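Local coordinates for protein cadherin-23 (Mus musculus, PDB 5UZ8) that probably serves as a calcium-dependent adhesion protein of inner-ear tip links, carrying mechanical force in hearing through a rod of calcium-braced cadherin repeats, at residues Thr16-Glu21 with Glu105-Asn110; Glu127-Gly132 with Ile171-Ser176; Asn292-Ala297 with Trp306-Leu311. All blocks are in the same frame, centred on the assembly; numbering follows the deposited sequence. Where two conformers were deposited one is given.

Interaction 1. Residues Thr16-Glu21 with Glu105-Asn110. With CA (calcium ion), chain J; CA (calcium ion), chain K; CA (calcium ion), chain I.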
# COMPACT_ATOMS: atom_id res chain seq x y z
N THR A 16 -22.82 7.84 -37.61
CA THR A 16 -22.10 7.58 -36.38
C THR A 16 -20.61 7.87 -36.55
O THR A 16 -20.06 7.80 -37.65
CB THR A 16 -22.36 6.15 -35.88
OG1 THR A 16 -21.83 6.00 -34.55
CG2 THR A 16 -21.70 5.10 -36.83
N GLU A 17 -19.97 8.23 -35.43
CA GLU A 17 -18.55 8.48 -35.41
C GLU A 17 -18.08 8.24 -33.97
O GLU A 17 -18.84 8.48 -33.01
CB GLU A 17 -18.32 9.93 -35.85
CG GLU A 17 -17.09 10.28 -36.62
CD GLU A 17 -16.92 9.56 -37.94
OE1 GLU A 17 -17.61 9.86 -38.95
OE2 GLU A 17 -16.03 8.72 -37.99
N ARG A 18 -16.86 7.75 -33.82
CA ARG A 18 -16.19 7.70 -32.53
C ARG A 18 -15.56 9.04 -32.17
O ARG A 18 -15.02 9.74 -33.05
CB ARG A 18 -15.13 6.61 -32.54
CG ARG A 18 -15.72 5.23 -32.61
CD ARG A 18 -14.74 4.23 -33.21
NE ARG A 18 -13.59 3.98 -32.34
CZ ARG A 18 -13.60 3.22 -31.24
NH1 ARG A 18 -14.72 2.63 -30.80
NH2 ARG A 18 -12.47 3.05 -30.54
N VAL A 19 -15.60 9.39 -30.89
CA VAL A 19 -15.01 10.62 -30.40
C VAL A 19 -14.24 10.28 -29.13
O VAL A 19 -14.80 9.71 -28.20
CB VAL A 19 -16.09 11.65 -30.06
CG1 VAL A 19 -15.51 12.89 -29.40
CG2 VAL A 19 -16.87 12.02 -31.32
N LEU A 20 -12.98 10.68 -29.07
CA LEU A 20 -12.21 10.49 -27.82
C LEU A 20 -12.71 11.44 -26.77
O LEU A 20 -12.84 12.65 -27.01
CB LEU A 20 -10.73 10.76 -28.03
CG LEU A 20 -10.00 9.90 -29.05
CD1 LEU A 20 -8.60 10.45 -29.29
CD2 LEU A 20 -9.91 8.46 -28.55
N GLU A 21 -12.98 10.92 -25.58
CA GLU A 21 -13.26 11.82 -24.47
C GLU A 21 -12.13 12.84 -24.32
O GLU A 21 -10.98 12.56 -24.65
CB GLU A 21 -13.49 11.08 -23.16
CG GLU A 21 -12.27 10.38 -22.62
CD GLU A 21 -12.43 9.92 -21.19
OE1 GLU A 21 -11.88 8.83 -20.84
OE2 GLU A 21 -13.09 10.64 -20.41
N GLU A 105 -20.10 7.95 -30.55
CA GLU A 105 -19.66 6.92 -29.62
C GLU A 105 -18.44 7.44 -28.87
O GLU A 105 -17.38 7.62 -29.46
CB GLU A 105 -19.30 5.66 -30.41
CG GLU A 105 -18.83 4.45 -29.60
CD GLU A 105 -18.67 3.21 -30.47
OE1 GLU A 105 -18.72 3.31 -31.71
OE2 GLU A 105 -18.52 2.12 -29.93
N ILE A 106 -18.60 7.72 -27.59
CA ILE A 106 -17.49 8.27 -26.82
C ILE A 106 -16.50 7.14 -26.48
O ILE A 106 -16.90 6.04 -26.10
CB ILE A 106 -17.98 9.02 -25.57
CG1 ILE A 106 -19.04 10.07 -25.92
CG2 ILE A 106 -16.83 9.71 -24.86
CD1 ILE A 106 -18.63 10.96 -27.08
N VAL A 107 -15.21 7.43 -26.62
CA VAL A 107 -14.15 6.44 -26.43
C VAL A 107 -13.39 6.80 -25.17
O VAL A 107 -12.96 7.94 -24.99
CB VAL A 107 -13.18 6.46 -27.61
CG1 VAL A 107 -12.03 5.49 -27.40
CG2 VAL A 107 -13.94 6.13 -28.89
N ASP A 108 -13.26 5.82 -24.28
CA ASP A 108 -12.53 5.98 -23.03
C ASP A 108 -11.05 6.19 -23.32
O ASP A 108 -10.45 5.46 -24.13
CB ASP A 108 -12.72 4.69 -22.21
CG ASP A 108 -12.06 4.71 -20.83
OD1 ASP A 108 -12.03 5.78 -20.15
OD2 ASP A 108 -11.64 3.60 -20.40
N ILE A 109 -10.44 7.14 -22.63
CA ILE A 109 -8.97 7.25 -22.55
C ILE A 109 -8.53 7.01 -21.10
O ILE A 109 -9.34 7.08 -20.17
CB ILE A 109 -8.44 8.62 -23.07
CG1 ILE A 109 -8.67 9.74 -22.06
CG2 ILE A 109 -9.02 8.96 -24.44
CD1 ILE A 109 -8.23 11.13 -22.50
N ASN A 110 -7.26 6.70 -20.92
CA ASN A 110 -6.75 6.38 -19.61
C ASN A 110 -6.38 7.65 -18.86
O ASN A 110 -5.19 7.96 -18.67
CB ASN A 110 -5.56 5.42 -19.71
CG ASN A 110 -5.16 4.87 -18.35
OD1 ASN A 110 -5.98 4.83 -17.45
ND2 ASN A 110 -3.92 4.45 -18.21
CA CA J . -11.43 7.55 -18.93
CA CA K . -12.55 11.17 -18.13
CA CA I . -6.85 4.29 -15.31
O HOH W 1 -19.38 5.01 -33.97
O HOH W 2 -12.04 11.46 -15.84
O HOH W 3 -12.60 13.62 -18.20
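R18 and E105 run side by side in the same direction, but their flat ends stand nearly upright to each other, the guanidinium and carboxylate planes 83° apart. R18 NH1 is 3.9 Å from E105 OE2, which makes a long, loose salt bridge. One face of the guanidinium is covered by V107, whose methyl CG2 sits over its centre, 3.8 Å from R18 CZ. V107 CG1 meets L20 CD2. On the other face of the sheet V19 CB meets I106 CD1 at 4.0 Å, apolar branches suited to the interior, where L29 and L82 lie beside them. Backbone bonds such as V107 N to V19 O (2.8 Å) join the parallel strands. Beyond them E21 reaches out as an extended chain after its first bend (chi1 68°). Its OE1 uses the anti lone pair for I109 N at 2.9 Å, while binding a calcium ion that D108 OD1 and I109 O also hold; the D108 carboxylate also has S145 as a polar partner. E21 OE2 binds a second calcium and has Y76 as a further polar partner. A glutamate just after one strand and the D108-I109-N110 sequence after its neighbour are hallmarks of the calcium-binding linker between cadherin repeats.

Interaction 2. Residues Glu127-Gly132 with Ile171-Ser176. With CA (calcium ion), chain F; CA (calcium ion), chain G.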
# COMPACT_ATOMS: atom_id res chain seq x y z
N GLU A 127 6.42 -11.49 15.91
CA GLU A 127 7.61 -11.92 15.21
C GLU A 127 7.64 -13.40 14.85
O GLU A 127 8.37 -13.79 13.92
CB GLU A 127 8.88 -11.52 15.99
CG GLU A 127 9.04 -12.16 17.36
CD GLU A 127 10.38 -11.84 17.99
OE1 GLU A 127 11.40 -11.91 17.25
OE2 GLU A 127 10.44 -11.45 19.18
N ASP A 128 6.81 -14.21 15.51
CA ASP A 128 6.73 -15.64 15.17
C ASP A 128 5.62 -15.97 14.15
O ASP A 128 5.27 -17.14 13.95
CB ASP A 128 6.63 -16.50 16.43
CG ASP A 128 5.37 -16.25 17.22
OD1 ASP A 128 4.61 -15.32 16.88
OD2 ASP A 128 5.13 -17.01 18.20
N ILE A 129 5.04 -14.95 13.54
CA ILE A 129 4.02 -15.14 12.50
C ILE A 129 4.51 -16.11 11.41
O ILE A 129 5.66 -16.01 10.97
CB ILE A 129 3.62 -13.80 11.87
CG1 ILE A 129 2.48 -13.97 10.88
CG2 ILE A 129 4.83 -13.12 11.20
CD1 ILE A 129 1.85 -12.64 10.51
N ALA A 130 3.65 -17.02 10.99
CA ALA A 130 4.04 -18.06 10.04
C ALA A 130 4.31 -17.50 8.64
O ALA A 130 3.56 -16.65 8.17
CB ALA A 130 2.98 -19.15 9.97
N VAL A 131 5.35 -18.01 7.99
CA VAL A 131 5.61 -17.68 6.57
C VAL A 131 4.37 -18.02 5.77
O VAL A 131 3.70 -19.03 6.02
CB VAL A 131 6.84 -18.39 6.02
CG1 VAL A 131 6.98 -18.24 4.51
CG2 VAL A 131 8.09 -17.90 6.74
N GLY A 132 4.02 -17.13 4.84
CA GLY A 132 2.80 -17.28 4.05
C GLY A 132 1.54 -16.59 4.57
O GLY A 132 0.54 -16.52 3.84
N ILE A 171 -0.83 -8.58 1.16
CA ILE A 171 0.58 -8.54 1.56
C ILE A 171 0.81 -9.67 2.56
O ILE A 171 0.09 -9.75 3.59
CB ILE A 171 0.94 -7.18 2.15
CG1 ILE A 171 0.80 -6.10 1.06
CG2 ILE A 171 2.38 -7.20 2.67
CD1 ILE A 171 1.01 -4.67 1.53
N SER A 172 1.78 -10.52 2.24
CA SER A 172 2.05 -11.73 3.03
C SER A 172 3.50 -11.79 3.52
O SER A 172 4.38 -11.13 2.99
CB SER A 172 1.73 -13.00 2.26
OG SER A 172 2.51 -13.11 1.07
N VAL A 173 3.71 -12.61 4.53
CA VAL A 173 5.04 -12.86 5.07
C VAL A 173 5.78 -13.77 4.11
O VAL A 173 5.33 -14.88 3.85
CB VAL A 173 4.99 -13.55 6.44
CG1 VAL A 173 6.41 -13.81 6.96
CG2 VAL A 173 4.22 -12.69 7.43
N LEU A 174 6.92 -13.31 3.60
CA LEU A 174 7.70 -14.09 2.61
C LEU A 174 8.83 -14.89 3.28
O LEU A 174 9.22 -15.96 2.81
CB LEU A 174 8.22 -13.12 1.54
CG LEU A 174 9.11 -13.68 0.41
CD1 LEU A 174 8.34 -14.67 -0.47
CD2 LEU A 174 9.70 -12.54 -0.40
N SER A 175 9.39 -14.36 4.36
CA SER A 175 10.33 -15.12 5.17
C SER A 175 10.23 -14.68 6.64
O SER A 175 9.65 -13.65 6.95
CB SER A 175 11.75 -14.91 4.68
OG SER A 175 11.99 -13.52 4.73
N SER A 176 10.79 -15.47 7.53
CA SER A 176 10.50 -15.28 8.96
C SER A 176 11.02 -13.93 9.49
O SER A 176 12.05 -13.41 9.05
CB SER A 176 11.06 -16.44 9.78
OG SER A 176 12.44 -16.53 9.62
CA CA F . 11.90 -11.35 20.97
CA CA G . 13.48 -12.90 17.71
O HOH W 4 13.03 -14.28 15.74
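V131 lays both its methyls over the peptide planes of the turn that follows strand 170-173. CG2 lies above one face of the S175-S176 peptide, 3.7 Å from S176 N, and CG1 stands almost directly over the carbonyl oxygen of L174, with V131 CG1 to L174 O at 3.6 Å. The two branches can divide this way because CG1 is anti to the V131 backbone N (chi1 171°) and CG2 is anti to the carbonyl carbon. V173 fills the inner side: its CG2 meets I129 CG2 at 3.8 Å and is also touched by I129 CD1, while I135 backs both residues. The single hydrogen bond between the segments runs from G132 N to V173 O, 2.8 Å and fairly straight at 159°. G132 suits its place because at a positive phi of 93° a side chain would collide with the carbonyl oxygen of V131. At the far end of the loop the E127 carboxylate bridges two calcium ions, one bound by OE1 with D178 and E180, the other by OE2 with D215 and D218. The contact is mainly apolar, with one hydrogen bond to fix its register, while the E127 carboxylate is taken up by the calcium ions.

Interaction 3. Residues Asn292-Ala297 with Trp306-Leu311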
# COMPACT_ATOMS: atom_id res chain seq x y z
N ASN A 292 32.31 -22.69 44.07
CA ASN A 292 31.96 -22.47 42.65
C ASN A 292 30.44 -22.37 42.60
O ASN A 292 29.72 -23.35 42.64
CB ASN A 292 32.54 -23.49 41.67
CG ASN A 292 32.72 -22.91 40.26
OD1 ASN A 292 32.51 -21.73 40.02
ND2 ASN A 292 33.13 -23.74 39.33
N LEU A 293 29.99 -21.13 42.58
CA LEU A 293 28.57 -20.78 42.64
C LEU A 293 28.00 -20.78 41.24
O LEU A 293 28.75 -20.57 40.25
CB LEU A 293 28.39 -19.40 43.23
CG LEU A 293 29.04 -19.16 44.60
CD1 LEU A 293 28.90 -17.71 45.07
CD2 LEU A 293 28.42 -20.11 45.59
N THR A 294 26.71 -21.04 41.15
CA THR A 294 26.00 -20.90 39.90
C THR A 294 25.12 -19.68 40.00
O THR A 294 24.30 -19.58 40.93
CB THR A 294 25.13 -22.13 39.62
OG1 THR A 294 25.99 -23.25 39.44
CG2 THR A 294 24.37 -21.93 38.33
N VAL A 295 25.34 -18.72 39.10
CA VAL A 295 24.57 -17.46 39.10
C VAL A 295 23.55 -17.61 37.98
O VAL A 295 23.91 -18.00 36.86
CB VAL A 295 25.47 -16.25 38.83
CG1 VAL A 295 24.69 -14.94 38.89
CG2 VAL A 295 26.60 -16.20 39.85
N VAL A 296 22.29 -17.32 38.28
CA VAL A 296 21.21 -17.50 37.32
C VAL A 296 20.58 -16.13 37.07
O VAL A 296 20.35 -15.39 38.02
CB VAL A 296 20.12 -18.40 37.91
CG1 VAL A 296 19.02 -18.70 36.89
CG2 VAL A 296 20.71 -19.68 38.47
N ALA A 297 20.31 -15.82 35.80
CA ALA A 297 19.53 -14.64 35.41
C ALA A 297 18.27 -15.16 34.75
O ALA A 297 18.37 -16.00 33.88
CB ALA A 297 20.31 -13.76 34.44
N TRP A 306 15.87 -18.68 31.37
CA TRP A 306 17.07 -18.47 32.20
C TRP A 306 18.39 -18.66 31.43
O TRP A 306 18.44 -19.32 30.38
CB TRP A 306 17.07 -19.42 33.42
CG TRP A 306 17.07 -20.86 33.03
CD1 TRP A 306 15.96 -21.64 32.80
CD2 TRP A 306 18.20 -21.70 32.78
NE1 TRP A 306 16.34 -22.88 32.40
CE2 TRP A 306 17.70 -22.96 32.40
CE3 TRP A 306 19.59 -21.50 32.80
CZ2 TRP A 306 18.53 -24.03 32.06
CZ3 TRP A 306 20.43 -22.59 32.49
CH2 TRP A 306 19.89 -23.83 32.12
N GLY A 307 19.45 -18.07 32.00
CA GLY A 307 20.81 -18.28 31.59
C GLY A 307 21.65 -18.32 32.86
O GLY A 307 21.27 -17.74 33.88
N THR A 308 22.79 -18.99 32.80
CA THR A 308 23.66 -19.10 33.96
C THR A 308 25.12 -18.80 33.60
O THR A 308 25.52 -18.76 32.44
CB THR A 308 23.64 -20.50 34.63
OG1 THR A 308 24.05 -21.50 33.69
CG2 THR A 308 22.27 -20.85 35.18
N THR A 309 25.88 -18.58 34.65
CA THR A 309 27.33 -18.60 34.59
C THR A 309 27.83 -19.09 35.93
O THR A 309 27.05 -19.20 36.89
CB THR A 309 27.89 -17.22 34.23
OG1 THR A 309 29.30 -17.32 34.05
CG2 THR A 309 27.59 -16.21 35.30
N MET A 310 29.12 -19.45 35.97
CA MET A 310 29.73 -19.91 37.20
C MET A 310 30.60 -18.80 37.79
O MET A 310 31.17 -17.98 37.06
CB MET A 310 30.55 -21.19 36.95
CG MET A 310 29.70 -22.38 36.48
SD MET A 310 28.25 -22.68 37.52
CE MET A 310 27.33 -23.92 36.60
N LEU A 311 30.67 -18.78 39.12
CA LEU A 311 31.42 -17.75 39.84
C LEU A 311 32.31 -18.47 40.86
O LEU A 311 31.79 -19.08 41.80
CB LEU A 311 30.49 -16.76 40.54
CG LEU A 311 31.14 -15.73 41.49
CD1 LEU A 311 32.14 -14.85 40.76
CD2 LEU A 311 30.11 -14.89 42.22
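V295 O is gripped twice from the neighbouring strand: T309 N donates a hydrogen bond of 3.0 Å in the carbonyl plane, and the CA-H of T308 adds a weaker contact, T308 CA to V295 O being 3.1 Å. This is the middle of a beta hairpin, strands 290-298 and 306-316, within the Greek-key sandwich of a cadherin repeat. L293 with L311, V295 with T309 and A297 with G307 are antiparallel hydrogen-bonded pairs; T294 with M310 and V296 with T308 are the non-hydrogen-bonded pairs between them. Side chains alternate accordingly. The face bearing L293, V295 and L311 is buried and apolar, with F228 beside L311 and T309. T309 is the polar exception there, and its OG1 finds the carbonyl of K225. A297 is small enough to fit against F223, and G307 has no side chain to add on that face. On the opposite face, beta-branched residues pack methyl against methyl. T308 CG2 lies alongside V296 CG2 at 3.8 Å and meets T294 CG2 at 3.9 Å; this last methyl is placed by T294 having CG2 anti to its backbone N. An alanine in place of T294 removes both branches, and would probably leave T308 CG2 without one of its two methyl neighbours and with a gap beside it. Next to the hairpin's turn, W306 swings its indole away from the partner strand, where R220 engages it in a cation-pi contact, although W306 CB still rests on V296 CG1 at 4.0 Å. On the buried face, the side chains of V295 and L311 meet diagonally across the strands, V295 CG2 standing 4.0 Å from L311 CB.

The three contacts lie in three successive cadherin repeats and do not touch. Interactions 1 and 3 both use the last strand of a repeat, in sheets of the same strand order, but on different sides of it: interaction 1 pairs it in parallel with the edge strand 15-20, interaction 3 antiparallel with its hairpin partner. Interaction 3 is the most buried, with seven of its twelve touching residues interior. Interaction 1 has fewer interior residues, three of ten, and its chemistry passes from sheet to metal at the linker. Interaction 2 is a surface contact of loop and turn; it shares with interaction 1 a glutamate that bridges two calcium ions, a feature interaction 3 lacks.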